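Local coordinates for dihydroxyacetone kinase (Citrobacter freundii, PDB 1UN8), which phosphorylates dihydroxyacetone with ATP, holding the substrate on one domain and the nucleotide on an alpha-helical barrel domain that also encloses a phospholipid, at residues T186-L198 and P206-G218. Numbering follows the deposited sequence.
Sequences TFSLGVALSSCHL and PRHHPGHAELGMG
Ala192 and Glu214 form an antiparallel hydrogen-bonded pair between strands 186-192 and 213-215 of the DhaK domain's mixed sheet (Ala192 N to Glu214 O 3.0 Å, Glu214 N to Ala192 O 2.8 Å), which Gly216 N extends to Gly190 O. Gly216, with positive phi (83°), suits the type II turn from Glu214 to Met217. Leu215, its CG anti to the backbone N (chi1 -180°), brings its CD1 to Leu189 CD1 (3.8 Å); a branched apolar chain suits the buried face shared with Val191. Val191 CG2 and Leu193 CD2 touch the small Ala213 CB. Opposite, the long unbranched Met217, bent at chi3, lays SD against Ala192 CB (3.8 Å) and Ser195 CA. Past Leu193, Ser195 N donates to Arg207 O (2.9 Å) and His208 ND1 to Leu193 O (2.9 Å); a water bridges Leu193 O and His209 N. Glu214's carboxylate suits its donors: His209 NE2 at OE2, Arg207 NH1 (salt bridge) and Gly224 N at OE1. Pro206 CG comes within 3.5 Å of His197 CD2, while His197 ND1 hydrogen-bonds Asp299 OD2. Cys196's side chain lies about 7 Å from that of His220, the hemiaminal-forming residue. Strands 301-309 and 226-228 flank the pair, helix 233-247 packs on Leu189 and Val191, and Phe5 of the second subunit meets Leu193.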
loop_
_atom_site.group_PDB
_atom_site.type_symbol
_atom_site.label_atom_id
_atom_site.label_comp_id
_atom_site.label_asym_id
_atom_site.label_seq_id
_atom_site.Cartn_x
_atom_site.Cartn_y
_atom_site.Cartn_z
ATOM N N THR A 186 4.916 7.809 -23.422
ATOM C CA THR A 186 4.814 7.607 -21.992
ATOM C C THR A 186 5.969 8.276 -21.260
ATOM O O THR A 186 7.136 8.071 -21.590
ATOM C CB THR A 186 4.765 6.101 -21.666
ATOM O OG1 THR A 186 3.640 5.517 -22.332
ATOM C CG2 THR A 186 4.628 5.874 -20.166
ATOM N N PHE A 187 5.623 9.088 -20.269
ATOM C CA PHE A 187 6.608 9.817 -19.477
ATOM C C PHE A 187 6.323 9.657 -17.980
ATOM O O PHE A 187 5.208 9.905 -17.504
ATOM C CB PHE A 187 6.597 11.298 -19.874
ATOM C CG PHE A 187 6.643 11.523 -21.368
ATOM C CD1 PHE A 187 5.492 11.388 -22.143
ATOM C CD2 PHE A 187 7.853 11.789 -22.008
ATOM C CE1 PHE A 187 5.544 11.509 -23.524
ATOM C CE2 PHE A 187 7.912 11.912 -23.394
ATOM C CZ PHE A 187 6.757 11.770 -24.151
ATOM N N SER A 188 7.337 9.232 -17.236
ATOM C CA SER A 188 7.171 9.031 -15.805
ATOM C C SER A 188 8.239 9.735 -14.975
ATOM O O SER A 188 9.377 9.907 -15.417
ATOM C CB SER A 188 7.196 7.540 -15.490
ATOM O OG SER A 188 6.278 6.845 -16.306
ATOM N N LEU A 189 7.846 10.141 -13.773
ATOM C CA LEU A 189 8.747 10.797 -12.846
ATOM C C LEU A 189 8.390 10.356 -11.432
ATOM O O LEU A 189 7.241 10.444 -11.015
ATOM C CB LEU A 189 8.631 12.317 -12.960
ATOM C CG LEU A 189 9.534 13.124 -12.024
ATOM C CD1 LEU A 189 10.974 12.682 -12.212
ATOM C CD2 LEU A 189 9.359 14.623 -12.303
ATOM N N GLY A 190 9.378 9.876 -10.697
ATOM C CA GLY A 190 9.120 9.428 -9.341
ATOM C C GLY A 190 9.841 10.241 -8.283
ATOM O O GLY A 190 10.791 10.979 -8.569
ATOM N N VAL A 191 9.378 10.114 -7.045
ATOM C CA VAL A 191 9.987 10.830 -5.939
ATOM C C VAL A 191 9.824 9.952 -4.714
ATOM O O VAL A 191 8.823 9.235 -4.596
ATOM C CB VAL A 191 9.301 12.202 -5.696
ATOM C CG1 VAL A 191 7.868 12.005 -5.230
ATOM C CG2 VAL A 191 10.101 13.010 -4.681
ATOM N N ALA A 192 10.808 9.991 -3.815
ATOM C CA ALA A 192 10.751 9.183 -2.615
ATOM C C ALA A 192 11.339 9.877 -1.393
ATOM O O ALA A 192 12.271 10.681 -1.505
ATOM C CB ALA A 192 11.460 7.862 -2.861
ATOM N N LEU A 193 10.776 9.564 -0.226
ATOM C CA LEU A 193 11.238 10.126 1.033
ATOM C C LEU A 193 12.263 9.175 1.629
ATOM O O LEU A 193 13.104 9.578 2.428
ATOM C CB LEU A 193 10.066 10.319 1.996
ATOM C CG LEU A 193 8.965 11.223 1.434
ATOM C CD1 LEU A 193 7.909 11.503 2.512
ATOM C CD2 LEU A 193 9.577 12.519 0.919
ATOM N N SER A 194 12.197 7.911 1.240
ATOM C CA SER A 194 13.160 6.927 1.725
ATOM C C SER A 194 13.185 5.693 0.831
ATOM O O SER A 194 12.201 5.362 0.176
ATOM C CB SER A 194 12.866 6.515 3.176
ATOM O OG SER A 194 11.579 5.952 3.303
ATOM N N SER A 195 14.324 5.019 0.787
ATOM C CA SER A 195 14.416 3.831 -0.038
ATOM C C SER A 195 13.628 2.700 0.627
ATOM O O SER A 195 12.935 2.919 1.617
ATOM C CB SER A 195 15.870 3.438 -0.244
ATOM O OG SER A 195 15.983 2.501 -1.296
ATOM N N CYS A 196 13.736 1.494 0.095
ATOM C CA CYS A 196 12.972 0.366 0.629
ATOM C C CYS A 196 13.753 -0.549 1.557
ATOM O O CYS A 196 14.985 -0.546 1.568
ATOM C CB CYS A 196 12.439 -0.480 -0.535
ATOM S SG CYS A 196 13.778 -1.094 -1.589
ATOM N N HIS A 197 13.019 -1.341 2.329
ATOM C CA HIS A 197 13.633 -2.309 3.223
ATOM C C HIS A 197 13.870 -3.576 2.412
ATOM O O HIS A 197 12.962 -4.092 1.770
ATOM C CB HIS A 197 12.714 -2.627 4.403
ATOM C CG HIS A 197 12.565 -1.497 5.370
ATOM N ND1 HIS A 197 11.388 -0.796 5.520
ATOM C CD2 HIS A 197 13.457 -0.922 6.212
ATOM C CE1 HIS A 197 11.560 0.164 6.412
ATOM N NE2 HIS A 197 12.807 0.108 6.847
ATOM N N LEU A 198 15.094 -4.078 2.441
ATOM C CA LEU A 198 15.435 -5.281 1.703
ATOM C C LEU A 198 15.302 -6.517 2.576
ATOM O O LEU A 198 15.481 -6.441 3.786
ATOM C CB LEU A 198 16.859 -5.167 1.180
ATOM C CG LEU A 198 17.083 -4.026 0.184
ATOM C CD1 LEU A 198 18.573 -3.911 -0.122
ATOM C CD2 LEU A 198 16.279 -4.284 -1.102
ATOM N N PRO A 206 17.569 2.349 5.225
ATOM C CA PRO A 206 17.289 2.847 3.862
ATOM C C PRO A 206 17.688 4.309 3.638
ATOM O O PRO A 206 17.445 5.150 4.517
ATOM C CB PRO A 206 15.787 2.605 3.709
ATOM C CG PRO A 206 15.463 1.594 4.757
ATOM C CD PRO A 206 16.279 1.969 5.962
ATOM N N ARG A 207 18.278 4.616 2.504
ATOM C CA ARG A 207 18.648 6.003 2.238
ATOM C C ARG A 207 17.456 6.896 2.533
ATOM O O ARG A 207 16.321 6.572 2.198
ATOM C CB ARG A 207 19.129 6.183 0.802
ATOM C CG ARG A 207 19.583 7.600 0.479
ATOM C CD ARG A 207 19.870 7.729 -1.012
ATOM N NE ARG A 207 20.429 6.504 -1.554
ATOM C CZ ARG A 207 20.190 6.054 -2.778
ATOM N NH1 ARG A 207 19.405 6.727 -3.604
ATOM N NH2 ARG A 207 20.727 4.916 -3.172
ATOM N N HIS A 208 17.731 8.006 3.164
ATOM C CA HIS A 208 16.728 8.956 3.529
ATOM C C HIS A 208 17.337 10.363 3.713
ATOM O O HIS A 208 18.455 10.497 4.234
ATOM C CB HIS A 208 16.020 8.498 4.837
ATOM C CG HIS A 208 15.228 9.614 5.561
ATOM N ND1 HIS A 208 13.968 10.009 5.167
ATOM C CD2 HIS A 208 15.549 10.381 6.631
ATOM C CE1 HIS A 208 13.544 10.973 5.965
ATOM N NE2 HIS A 208 14.483 11.217 6.861
ATOM N N HIS A 209 16.643 11.373 3.305
ATOM C CA HIS A 209 17.102 12.711 3.543
ATOM C C HIS A 209 16.066 13.305 4.483
ATOM O O HIS A 209 14.871 13.310 4.201
ATOM C CB HIS A 209 17.299 13.461 2.223
ATOM C CG HIS A 209 18.048 12.620 1.135
ATOM N ND1 HIS A 209 19.344 12.177 1.281
ATOM C CD2 HIS A 209 17.620 12.152 -0.062
ATOM C CE1 HIS A 209 19.686 11.469 0.219
ATOM N NE2 HIS A 209 18.659 11.440 -0.611
ATOM N N PRO A 210 16.527 13.773 5.643
ATOM C CA PRO A 210 15.588 14.371 6.592
ATOM C C PRO A 210 14.884 15.616 6.072
ATOM O O PRO A 210 15.540 16.529 5.568
ATOM C CB PRO A 210 16.469 14.669 7.807
ATOM C CG PRO A 210 17.670 13.803 7.618
ATOM C CD PRO A 210 17.981 13.835 6.149
ATOM N N GLY A 211 13.568 15.666 6.208
ATOM C CA GLY A 211 12.775 16.802 5.762
ATOM C C GLY A 211 12.824 17.052 4.252
ATOM O O GLY A 211 12.129 17.936 3.740
ATOM N N HIS A 212 13.629 16.272 3.544
ATOM C CA HIS A 212 13.746 16.412 2.098
ATOM C C HIS A 212 13.228 15.236 1.311
ATOM O O HIS A 212 12.775 14.240 1.895
ATOM C CB HIS A 212 15.209 16.612 1.696
ATOM C CG HIS A 212 15.909 17.773 2.445
ATOM N ND1 HIS A 212 15.507 19.086 2.327
ATOM C CD2 HIS A 212 16.963 17.774 3.297
ATOM C CE1 HIS A 212 16.284 19.850 3.074
ATOM N NE2 HIS A 212 17.174 19.078 3.673
ATOM N N ALA A 213 13.282 15.334 -0.017
ATOM C CA ALA A 213 12.781 14.265 -0.881
ATOM C C ALA A 213 13.676 14.025 -2.086
ATOM O O ALA A 213 14.042 14.960 -2.796
ATOM C CB ALA A 213 11.371 14.597 -1.351
ATOM N N GLU A 214 14.014 12.762 -2.325
ATOM C CA GLU A 214 14.872 12.419 -3.449
ATOM C C GLU A 214 14.077 12.226 -4.747
ATOM O O GLU A 214 13.349 11.242 -4.924
ATOM C CB GLU A 214 15.675 11.156 -3.137
ATOM C CG GLU A 214 16.586 10.722 -4.267
ATOM C CD GLU A 214 17.585 9.656 -3.846
ATOM O OE1 GLU A 214 17.973 8.842 -4.718
ATOM O OE2 GLU A 214 17.998 9.636 -2.659
ATOM N N LEU A 215 14.219 13.182 -5.658
ATOM C CA LEU A 215 13.532 13.115 -6.931
ATOM C C LEU A 215 14.239 12.113 -7.837
ATOM O O LEU A 215 15.465 12.146 -7.979
ATOM C CB LEU A 215 13.522 14.492 -7.598
ATOM C CG LEU A 215 12.821 14.551 -8.950
ATOM C CD1 LEU A 215 11.343 14.294 -8.750
ATOM C CD2 LEU A 215 13.022 15.908 -9.586
ATOM N N GLY A 216 13.469 11.211 -8.437
ATOM C CA GLY A 216 14.055 10.241 -9.341
ATOM C C GLY A 216 14.670 8.987 -8.754
ATOM O O GLY A 216 15.359 8.255 -9.464
ATOM N N MET A 217 14.454 8.725 -7.470
ATOM C CA MET A 217 15.007 7.502 -6.888
ATOM C C MET A 217 14.484 6.322 -7.728
ATOM O O MET A 217 13.285 6.240 -8.039
ATOM C CB MET A 217 14.567 7.345 -5.434
ATOM C CG MET A 217 15.203 6.151 -4.746
ATOM S SD MET A 217 14.702 5.914 -3.004
ATOM C CE MET A 217 15.642 7.276 -2.215
ATOM N N GLY A 218 15.387 5.423 -8.099
ATOM C CA GLY A 218 15.015 4.276 -8.908
ATOM C C GLY A 218 14.179 3.226 -8.207
ATOM O O GLY A 218 14.159 3.172 -6.975
HETATM O O HOH W 1 14.590 11.755 1.789
#